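PDB 4N6F: putative thiosugar synthase from Amycolatopsis orientalis, which probably builds a 2-thiosugar phosphate from glucose 6-phosphate on a ThiG-like TIM barrel, with sulfur delivered by a carrier protein. Local coordinates for residues W14-G18 with A19-R23; E131-E135 with G136-L140; R151-E155 with A156-A160; A232-Q235 with A236-G240. All blocks are in the same frame, centred on the assembly; numbering follows the deposited sequence.

Contact 1. Residues W14-G18 with A19-R23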
loop_
_atom_site.group_PDB
_atom_site.type_symbol
_atom_site.label_atom_id
_atom_site.label_comp_id
_atom_site.label_asym_id
_atom_site.label_seq_id
_atom_site.Cartn_x
_atom_site.Cartn_y
_atom_site.Cartn_z
ATOM N N TRP A 14 -9.678 -7.918 15.135
ATOM C CA TRP A 14 -8.938 -6.829 15.775
ATOM C C TRP A 14 -9.790 -6.164 16.853
ATOM O O TRP A 14 -9.297 -5.342 17.616
ATOM C CB TRP A 14 -8.463 -5.787 14.744
ATOM C CG TRP A 14 -9.553 -5.246 13.839
ATOM C CD1 TRP A 14 -9.987 -5.789 12.665
ATOM C CD2 TRP A 14 -10.342 -4.074 14.051
ATOM N NE1 TRP A 14 -11.004 -5.036 12.138
ATOM C CE2 TRP A 14 -11.239 -3.973 12.965
ATOM C CE3 TRP A 14 -10.379 -3.097 15.051
ATOM C CZ2 TRP A 14 -12.155 -2.930 12.846
ATOM C CZ3 TRP A 14 -11.290 -2.058 14.935
ATOM C CH2 TRP A 14 -12.166 -1.984 13.839
ATOM N N LEU A 15 -11.071 -6.513 16.895
ATOM C CA LEU A 15 -11.991 -5.991 17.884
ATOM C C LEU A 15 -13.114 -6.992 18.076
ATOM O O LEU A 15 -13.571 -7.636 17.118
ATOM C CB LEU A 15 -12.571 -4.648 17.427
ATOM C CG LEU A 15 -13.560 -3.948 18.365
ATOM C CD1 LEU A 15 -12.897 -3.580 19.684
ATOM C CD2 LEU A 15 -14.129 -2.711 17.683
ATOM N N LYS A 16 -13.553 -7.128 19.320
ATOM C CA LYS A 16 -14.690 -7.976 19.633
ATOM C C LYS A 16 -15.575 -7.262 20.647
ATOM O O LYS A 16 -15.081 -6.753 21.638
ATOM C CB LYS A 16 -14.223 -9.324 20.191
ATOM C CG LYS A 16 -15.352 -10.337 20.261
ATOM C CD LYS A 16 -14.869 -11.721 20.670
ATOM C CE LYS A 16 -15.971 -12.737 20.420
ATOM N NZ LYS A 16 -16.229 -13.542 21.624
ATOM N N ILE A 17 -16.876 -7.197 20.398
ATOM C CA ILE A 17 -17.797 -6.558 21.350
ATOM C C ILE A 17 -18.924 -7.521 21.581
ATOM O O ILE A 17 -19.673 -7.823 20.656
ATOM C CB ILE A 17 -18.342 -5.211 20.840
ATOM C CG1 ILE A 17 -17.191 -4.250 20.579
ATOM C CG2 ILE A 17 -19.320 -4.616 21.852
ATOM C CD1 ILE A 17 -17.557 -3.024 19.781
ATOM N N GLY A 18 -19.034 -8.026 22.807
ATOM C CA GLY A 18 -19.938 -9.135 23.084
ATOM C C GLY A 18 -19.566 -10.302 22.196
ATOM O O GLY A 18 -18.378 -10.661 22.095
ATOM N N ALA A 19 -20.568 -10.877 21.534
ATOM C CA ALA A 19 -20.348 -11.946 20.542
ATOM C C ALA A 19 -19.879 -11.436 19.168
ATOM O O ALA A 19 -19.582 -12.237 18.293
ATOM C CB ALA A 19 -21.634 -12.757 20.356
ATOM N N ARG A 20 -19.837 -10.122 18.952
ATOM C CA ARG A 20 -19.590 -9.600 17.597
ATOM C C ARG A 20 -18.102 -9.359 17.351
ATOM O O ARG A 20 -17.457 -8.590 18.073
ATOM C CB ARG A 20 -20.383 -8.311 17.359
ATOM C CG ARG A 20 -21.904 -8.464 17.408
ATOM C CD ARG A 20 -22.434 -9.492 16.410
ATOM N NE ARG A 20 -21.839 -9.327 15.081
ATOM C CZ ARG A 20 -22.029 -10.142 14.047
ATOM N NH1 ARG A 20 -22.810 -11.209 14.154
ATOM N NH2 ARG A 20 -21.422 -9.891 12.891
ATOM N N GLU A 21 -17.571 -10.016 16.324
ATOM C CA GLU A 21 -16.174 -9.888 15.940
ATOM C C GLU A 21 -16.017 -8.951 14.741
ATOM O O GLU A 21 -16.790 -9.029 13.785
ATOM C CB GLU A 21 -15.597 -11.269 15.618
ATOM C CG GLU A 21 -15.542 -12.176 16.840
ATOM C CD GLU A 21 -15.137 -13.602 16.528
ATOM O OE1 GLU A 21 -15.500 -14.110 15.450
ATOM O OE2 GLU A 21 -14.466 -14.223 17.368
ATOM N N PHE A 22 -15.019 -8.072 14.812
ATOM C CA PHE A 22 -14.636 -7.200 13.702
ATOM C C PHE A 22 -13.356 -7.752 13.110
ATOM O O PHE A 22 -12.316 -7.721 13.777
ATOM C CB PHE A 22 -14.339 -5.774 14.175
ATOM C CG PHE A 22 -15.531 -5.032 14.720
ATOM C CD1 PHE A 22 -16.184 -5.468 15.868
ATOM C CD2 PHE A 22 -15.969 -3.866 14.109
ATOM C CE1 PHE A 22 -17.276 -4.781 16.371
ATOM C CE2 PHE A 22 -17.051 -3.162 14.617
ATOM C CZ PHE A 22 -17.708 -3.622 15.752
ATOM N N ARG A 23 -13.426 -8.225 11.866
ATOM C CA ARG A 23 -12.276 -8.798 11.172
ATOM C C ARG A 23 -11.780 -7.958 9.991
ATOM O O ARG A 23 -10.569 -7.808 9.795
ATOM C CB ARG A 23 -12.622 -10.187 10.636
ATOM C CG ARG A 23 -12.911 -11.227 11.702
ATOM C CD ARG A 23 -13.173 -12.589 11.065
ATOM N NE ARG A 23 -12.596 -13.660 11.870
ATOM C CZ ARG A 23 -13.180 -14.218 12.927
ATOM N NH1 ARG A 23 -14.381 -13.820 13.331
ATOM N NH2 ARG A 23 -12.554 -15.187 13.593
#
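Trp14 and Leu15 both face Phe22 across a two-stranded antiparallel hairpin. This two-to-one pairing is a classic beta bulge. Trp14 N donates to Phe22 O at 3.0 Å. Phe22 N donates in turn to Leu15 O at 2.8 Å, and this bond is almost straight, 172° at the hydrogen. Nearer the turn, Ile17 and Arg20 form a hydrogen-bonded pair that uses both of their amides. Ile17 N reaches Arg20 O in the carbonyl plane at 2.8 Å. Arg20 N returns to Ile17 O from above the plane of the Ile17 carbonyl, which closes a type II' turn with Gly18 at its first corner. Between the two pairs, Lys16 CA lies 3.2 Å from Arg20 O in a CA-H...O contact.

The Trp14 indole is set by chi1 53°, which puts CG between the backbone N and the carbonyl carbon. Its face then receives Phe22 CB, 4.1 Å from the centroid of the six-membered ring. The edge of the Phe22 ring is turned toward the same indole in an offset edge-to-face pair, with planes at 65°. Leu15 CD2 sits over the centre of the Phe22 ring, 3.8 Å from its centroid. A serine in place of Trp14 would probably uncover Phe22 CB and leave Ser24 O without the indole NE1 that now bonds to it.

Beyond the hairpin, Arg20 NE bonds to Thr79 OG1 and Arg23 N to Asp49 OD2. Trp14 leans on Pro190 and Ser212, and Ile17 on Ala159, so the hairpin lies against the N-terminal end of the barrel strands.

Contact 2. Residues E131-E135 with G136-L140; sequences ELRAE and GMELL
Arg133 bends back over the end of its helix to grip Met137. NH2 donates to Met137 O at 2.8 Å, with the acceptor near the guanidinium plane but the donor above the plane of the carbonyl. The chain gets there by turning at chi2 and chi3 (-63° and -57°). On the way, Arg133 CG passes Leu139 CD1 at 3.8 Å, the two side chains running in opposite directions. The same methyl lies 3.9 Å from Leu132 CB, and Leu132 CD2 lies 4.0 Å from Met137 SD.

Under these side chains the helix closes with a Schellman motif. Met137 N bonds to Leu132 O at 3.2 Å and Gly136 N to Arg133 O at 2.9 Å, with Gly136 at positive phi. Chain direction reverses here, from helix 122-134 into strand 138-143 of a beta-alpha-beta unit.

Further out, a water donates to Glu138 OE1 at 2.6 Å and accepts a weak bond from Arg133 NH1. Arg133 NE is held by Ala156 O of the next helix end. An alanine at Arg133 would probably leave Met137 O and Ala156 O without these donors. Glu135 makes salt bridges to Arg98 and Arg101 of helix 90-104, and Leu132 packs on Leu94 and Leu109.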
loop_
_atom_site.group_PDB
_atom_site.type_symbol
_atom_site.label_atom_id
_atom_site.label_comp_id
_atom_site.label_asym_id
_atom_site.label_seq_id
_atom_site.Cartn_x
_atom_site.Cartn_y
_atom_site.Cartn_z
ATOM N N GLU A 131 -20.925 10.284 29.009
ATOM C CA GLU A 131 -22.363 10.184 29.268
ATOM C C GLU A 131 -22.943 8.902 28.666
ATOM O O GLU A 131 -23.726 8.205 29.315
ATOM C CB GLU A 131 -23.083 11.408 28.720
ATOM C CG GLU A 131 -24.431 11.670 29.356
ATOM C CD GLU A 131 -25.006 13.010 28.931
ATOM O OE1 GLU A 131 -26.148 13.019 28.424
ATOM O OE2 GLU A 131 -24.309 14.043 29.084
ATOM N N LEU A 132 -22.552 8.576 27.433
ATOM C CA LEU A 132 -23.033 7.336 26.803
ATOM C C LEU A 132 -22.448 6.076 27.428
ATOM O O LEU A 132 -23.125 5.053 27.487
ATOM C CB LEU A 132 -22.802 7.363 25.295
ATOM C CG LEU A 132 -23.690 8.383 24.570
ATOM C CD1 LEU A 132 -23.337 8.486 23.099
ATOM C CD2 LEU A 132 -25.168 8.053 24.727
ATOM N N ARG A 133 -21.207 6.153 27.913
ATOM C CA ARG A 133 -20.575 5.019 28.614
ATOM C C ARG A 133 -21.268 4.699 29.934
ATOM O O ARG A 133 -21.368 3.525 30.311
ATOM C CB ARG A 133 -19.082 5.278 28.868
ATOM C CG ARG A 133 -18.185 5.069 27.648
ATOM C CD ARG A 133 -18.209 3.633 27.155
ATOM N NE ARG A 133 -17.809 2.704 28.206
ATOM C CZ ARG A 133 -18.207 1.435 28.321
ATOM N NH1 ARG A 133 -17.759 0.692 29.330
ATOM N NH2 ARG A 133 -19.054 0.899 27.450
ATOM N N ALA A 134 -21.753 5.730 30.631
ATOM C CA ALA A 134 -22.509 5.531 31.884
ATOM C C ALA A 134 -23.771 4.706 31.656
ATOM O O ALA A 134 -24.231 4.009 32.554
ATOM C CB ALA A 134 -22.868 6.867 32.520
ATOM N N GLU A 135 -24.320 4.779 30.449
ATOM C CA GLU A 135 -25.473 3.955 30.073
ATOM C C GLU A 135 -25.121 2.624 29.391
ATOM O O GLU A 135 -25.993 1.960 28.843
ATOM C CB GLU A 135 -26.384 4.748 29.158
ATOM C CG GLU A 135 -26.903 6.020 29.792
ATOM C CD GLU A 135 -27.672 6.856 28.804
ATOM O OE1 GLU A 135 -27.572 8.095 28.876
ATOM O OE2 GLU A 135 -28.364 6.277 27.941
ATOM N N GLY A 136 -23.852 2.233 29.421
ATOM C CA GLY A 136 -23.434 0.957 28.836
ATOM C C GLY A 136 -23.399 0.874 27.313
ATOM O O GLY A 136 -23.355 -0.226 26.760
ATOM N N MET A 137 -23.408 2.008 26.621
ATOM C CA MET A 137 -23.196 1.986 25.173
ATOM C C MET A 137 -21.727 1.690 24.847
ATOM O O MET A 137 -20.817 2.072 25.590
ATOM C CB MET A 137 -23.624 3.298 24.527
ATOM C CG MET A 137 -25.123 3.537 24.573
ATOM S SD MET A 137 -25.732 4.425 23.130
ATOM C CE MET A 137 -25.899 3.073 21.971
ATOM N N GLU A 138 -21.511 1.010 23.730
ATOM C CA GLU A 138 -20.169 0.692 23.257
ATOM C C GLU A 138 -19.817 1.681 22.159
ATOM O O GLU A 138 -20.569 1.829 21.202
ATOM C CB GLU A 138 -20.120 -0.746 22.756
ATOM C CG GLU A 138 -20.296 -1.796 23.860
ATOM C CD GLU A 138 -19.025 -2.078 24.667
ATOM O OE1 GLU A 138 -19.127 -2.823 25.667
ATOM O OE2 GLU A 138 -17.917 -1.593 24.314
ATOM N N LEU A 139 -18.674 2.358 22.292
ATOM C CA LEU A 139 -18.398 3.555 21.503
ATOM C C LEU A 139 -17.141 3.486 20.672
ATOM O O LEU A 139 -16.109 3.004 21.132
ATOM C CB LEU A 139 -18.297 4.784 22.411
ATOM C CG LEU A 139 -19.496 5.054 23.314
ATOM C CD1 LEU A 139 -19.198 6.274 24.161
ATOM C CD2 LEU A 139 -20.772 5.269 22.512
ATOM N N LEU A 140 -17.255 4.002 19.447
ATOM C CA LEU A 140 -16.144 4.257 18.558
ATOM C C LEU A 140 -16.177 5.747 18.191
ATOM O O LEU A 140 -16.771 6.137 17.171
ATOM C CB LEU A 140 -16.239 3.379 17.307
ATOM C CG LEU A 140 -16.020 1.869 17.498
ATOM C CD1 LEU A 140 -17.288 1.148 17.904
ATOM C CD2 LEU A 140 -15.495 1.244 16.217
HETATM O O HOH W 1 -17.809 -2.007 27.704
#

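Contact 3. Residues R151-E155 with A156-A160; sequences RALEE and AGCAA
Leu153 and Cys158 meet through both backbone and side chain where helix 147-156 ends.

The backbone bonds come first. Ala156 N donates to Ala152 O at 2.9 Å, the last regular helical bond across this junction. Gly157 N then lies between two carbonyls. It bonds to Glu154 O at 3.0 Å from well above that carbonyl plane, and makes a weak, bent bond to Leu153 O at 3.3 Å. Cys158 N donates to Leu153 O at 3.1 Å, 163° at the hydrogen, and Cys158 CB lies 3.4 Å from the same oxygen. Leu153 O is thus shared by two donors, and the stronger bond is the one from Cys158.

These bonds make a Schellman motif. Gly157 takes a phi of 96°, where a CB would be jammed against the carbonyl O of Ala156. The chain then turns off the helix axis into the loop that leads to strand 161-164, one of the helix-to-strand returns of the TIM barrel.

The apolar contact is small. Cys158 SG, anti to its own carbonyl carbon at chi1 -68°, comes within 3.9 Å of Leu153 CD2. Leu153 also touches Pro141, Ile143 and Ala129, and Cys158 touches Pro141 and Ala129. The pair therefore fills the seam between this helix, strand 138-143 and helix 122-134.

One polar side chain is tied outside the segments. Glu154 OE1 accepts a hydrogen bond from Gly188 N, and its side chain is about 4 Å from a bound calcium ion. Ile187 and Gly188 beside it are calcium-binding positions in structures of this protein.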
loop_
_atom_site.group_PDB
_atom_site.type_symbol
_atom_site.label_atom_id
_atom_site.label_comp_id
_atom_site.label_asym_id
_atom_site.label_seq_id
_atom_site.Cartn_x
_atom_site.Cartn_y
_atom_site.Cartn_z
ATOM N N ARG A 151 -6.421 9.206 25.759
ATOM C CA ARG A 151 -6.342 8.587 27.075
ATOM C C ARG A 151 -7.631 8.698 27.887
ATOM O O ARG A 151 -8.022 7.749 28.576
ATOM C CB ARG A 151 -5.171 9.169 27.872
ATOM C CG ARG A 151 -3.818 8.786 27.308
ATOM C CD ARG A 151 -2.692 9.326 28.178
ATOM N NE ARG A 151 -1.393 8.782 27.788
ATOM C CZ ARG A 151 -0.218 9.301 28.140
ATOM N NH1 ARG A 151 -0.153 10.405 28.881
ATOM N NH2 ARG A 151 0.905 8.734 27.724
ATOM N N ALA A 152 -8.282 9.851 27.839
ATOM C CA ALA A 152 -9.564 9.998 28.517
ATOM C C ALA A 152 -10.581 9.031 27.902
ATOM O O ALA A 152 -11.405 8.449 28.611
ATOM C CB ALA A 152 -10.054 11.435 28.409
ATOM N N LEU A 153 -10.521 8.852 26.582
ATOM C CA LEU A 153 -11.465 7.956 25.903
ATOM C C LEU A 153 -11.201 6.492 26.220
ATOM O O LEU A 153 -12.138 5.714 26.400
ATOM C CB LEU A 153 -11.502 8.221 24.391
ATOM C CG LEU A 153 -12.172 9.555 24.052
ATOM C CD1 LEU A 153 -11.997 9.888 22.582
ATOM C CD2 LEU A 153 -13.648 9.591 24.440
ATOM N N GLU A 154 -9.932 6.115 26.331
ATOM C CA GLU A 154 -9.604 4.765 26.776
ATOM C C GLU A 154 -10.067 4.549 28.215
ATOM O O GLU A 154 -10.648 3.526 28.534
ATOM C CB GLU A 154 -8.106 4.467 26.644
ATOM C CG GLU A 154 -7.722 3.120 27.257
ATOM C CD GLU A 154 -6.308 2.654 26.926
ATOM O OE1 GLU A 154 -5.487 3.449 26.412
ATOM O OE2 GLU A 154 -6.017 1.467 27.182
ATOM N N GLU A 155 -9.815 5.514 29.086
ATOM C CA GLU A 155 -10.240 5.387 30.480
ATOM C C GLU A 155 -11.753 5.241 30.611
ATOM O O GLU A 155 -12.234 4.433 31.410
ATOM C CB GLU A 155 -9.758 6.584 31.305
ATOM C CG GLU A 155 -10.003 6.431 32.800
ATOM C CD GLU A 155 -9.471 7.599 33.607
ATOM O OE1 GLU A 155 -9.944 8.737 33.399
ATOM O OE2 GLU A 155 -8.580 7.375 34.452
ATOM N N ALA A 156 -12.500 6.008 29.820
ATOM C CA ALA A 156 -13.970 5.887 29.796
ATOM C C ALA A 156 -14.464 4.529 29.293
ATOM O O ALA A 156 -15.610 4.161 29.523
ATOM C CB ALA A 156 -14.585 7.007 28.966
ATOM N N GLY A 157 -13.594 3.782 28.621
ATOM C CA GLY A 157 -13.893 2.411 28.215
ATOM C C GLY A 157 -14.413 2.320 26.792
ATOM O O GLY A 157 -15.149 1.403 26.463
ATOM N N CYS A 158 -14.020 3.266 25.938
ATOM C CA CYS A 158 -14.360 3.188 24.525
ATOM C C CYS A 158 -13.772 1.916 23.898
ATOM O O CYS A 158 -12.717 1.442 24.320
ATOM C CB CYS A 158 -13.926 4.460 23.807
ATOM S SG CYS A 158 -14.911 5.901 24.347
ATOM N N ALA A 159 -14.484 1.346 22.923
ATOM C CA ALA A 159 -14.086 0.079 22.310
ATOM C C ALA A 159 -12.896 0.257 21.369
ATOM O O ALA A 159 -11.987 -0.567 21.334
ATOM C CB ALA A 159 -15.263 -0.532 21.557
ATOM N N ALA A 160 -12.922 1.337 20.600
ATOM C CA ALA A 160 -11.893 1.638 19.616
ATOM C C ALA A 160 -11.926 3.139 19.364
ATOM O O ALA A 160 -12.912 3.805 19.691
ATOM C CB ALA A 160 -12.152 0.886 18.321
#

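Contact 4. Residues A232-Q235 with A236-G240; sequences AMRQ and AALAG
Ala236 and Ala232 meet through their peptide groups, the flat groups that carry this contact; no ring takes part. Ala236 N donates to Ala232 O at 2.9 Å, tilted 22° from the carbonyl plane. Ala237 N donates to Met233 O at 2.9 Å and Ala239 N to Gln235 O at 2.9 Å, each likewise somewhat off the plane. The longest of the four is Leu238 N to Arg234 O, 3.2 Å.

The side chains add little across the join, and mostly touch carbonyls. Ala236 CB lies 3.4 Å from Ala232 O, and Ala237 CB 3.4 Å from Met233 O. Leu238 places CG anti to its carbonyl carbon (chi1 -66°), which brings it 3.5 Å from Arg234 O and sets CD1 near the aliphatic part of Arg234, 4.3 Å from its CD.

Two sides of the helix are covered. Met233 and Ala237 pack on Val203 of helix 200-208 and on Ile26. Ala232, Gln235, Ala236 and Ala239 meet the second subunit, where Ala236 touches Ala239 of the second subunit and Gln235 touches its own counterpart. The small alanine side chains probably let the two subunits come close here. The run of i to i+4 bonds is that of a regular alpha helix, here the last helix of the TIM barrel, 226-245.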
loop_
_atom_site.group_PDB
_atom_site.type_symbol
_atom_site.label_atom_id
_atom_site.label_comp_id
_atom_site.label_asym_id
_atom_site.label_seq_id
_atom_site.Cartn_x
_atom_site.Cartn_y
_atom_site.Cartn_z
ATOM N N ALA A 232 -9.121 -2.576 -4.264
ATOM C CA ALA A 232 -7.737 -2.187 -4.068
ATOM C C ALA A 232 -7.430 -1.897 -2.603
ATOM O O ALA A 232 -6.360 -2.226 -2.110
ATOM C CB ALA A 232 -7.419 -0.963 -4.907
ATOM N N MET A 233 -8.370 -1.262 -1.920
ATOM C CA MET A 233 -8.200 -0.922 -0.519
ATOM C C MET A 233 -8.215 -2.152 0.402
ATOM O O MET A 233 -7.448 -2.201 1.368
ATOM C CB MET A 233 -9.248 0.102 -0.105
ATOM C CG MET A 233 -8.862 1.489 -0.579
ATOM S SD MET A 233 -10.080 2.713 -0.124
ATOM C CE MET A 233 -9.169 4.192 -0.558
ATOM N N ARG A 234 -9.072 -3.130 0.102
ATOM C CA ARG A 234 -9.059 -4.403 0.827
ATOM C C ARG A 234 -7.666 -5.011 0.761
ATOM O O ARG A 234 -7.102 -5.427 1.776
ATOM C CB ARG A 234 -10.070 -5.404 0.251
ATOM C CG ARG A 234 -10.443 -6.499 1.240
ATOM C CD ARG A 234 -10.368 -7.913 0.694
ATOM N NE ARG A 234 -11.516 -8.281 -0.123
ATOM C CZ ARG A 234 -12.341 -9.312 0.096
ATOM N NH1 ARG A 234 -12.203 -10.120 1.144
ATOM N NH2 ARG A 234 -13.341 -9.529 -0.754
ATOM N N GLN A 235 -7.117 -5.058 -0.447
ATOM C CA GLN A 235 -5.806 -5.656 -0.671
ATOM C C GLN A 235 -4.723 -4.875 0.037
ATOM O O GLN A 235 -3.828 -5.462 0.625
ATOM C CB GLN A 235 -5.489 -5.722 -2.169
ATOM C CG GLN A 235 -6.387 -6.675 -2.944
ATOM C CD GLN A 235 -6.303 -8.101 -2.432
ATOM O OE1 GLN A 235 -7.304 -8.816 -2.365
ATOM N NE2 GLN A 235 -5.105 -8.514 -2.051
ATOM N N ALA A 236 -4.818 -3.552 -0.023
ATOM C CA ALA A 236 -3.831 -2.670 0.585
ATOM C C ALA A 236 -3.810 -2.783 2.110
ATOM O O ALA A 236 -2.751 -2.666 2.736
ATOM C CB ALA A 236 -4.088 -1.230 0.174
ATOM N N ALA A 237 -4.985 -2.975 2.694
ATOM C CA ALA A 237 -5.121 -3.144 4.140
ATOM C C ALA A 237 -4.426 -4.427 4.582
ATOM O O ALA A 237 -3.709 -4.450 5.575
ATOM C CB ALA A 237 -6.594 -3.175 4.529
ATOM N N LEU A 238 -4.636 -5.491 3.819
ATOM C CA LEU A 238 -4.006 -6.771 4.114
ATOM C C LEU A 238 -2.500 -6.739 3.891
ATOM O O LEU A 238 -1.760 -7.252 4.723
ATOM C CB LEU A 238 -4.673 -7.899 3.323
ATOM C CG LEU A 238 -6.136 -8.127 3.769
ATOM C CD1 LEU A 238 -6.841 -9.154 2.884
ATOM C CD2 LEU A 238 -6.235 -8.553 5.236
ATOM N N ALA A 239 -2.041 -6.114 2.802
ATOM C CA ALA A 239 -0.603 -5.943 2.558
ATOM C C ALA A 239 0.045 -5.115 3.650
ATOM O O ALA A 239 1.154 -5.402 4.075
ATOM C CB ALA A 239 -0.353 -5.273 1.211
ATOM N N GLY A 240 -0.635 -4.058 4.071
ATOM C CA GLY A 240 -0.117 -3.164 5.096
ATOM C C GLY A 240 0.010 -3.847 6.440
ATOM O O GLY A 240 0.959 -3.605 7.174
#

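How the contacts relate
The four contacts follow one another along the chain, and none nests in or crosses another. Contact 1 closes the N-terminal hairpin. Contacts 2 and 3 close two successive helix-to-strand turns, about 10 Å apart between centres, with strand 138-143 leading from one to helix 147-156 of the other. They are tied by the probable bond from Ala159 N to Leu139 O, 2.9 Å. The hairpin touches both: Ile17 meets Glu138 of contact 2, and Leu15 and Ile17 meet Ala159 of contact 3. Contact 4 lies across the chain's centre from contact 2 and apart from contacts 1 to 3. It ties the last helix to helix 200-208 and strand 26-28, and also meets the second subunit.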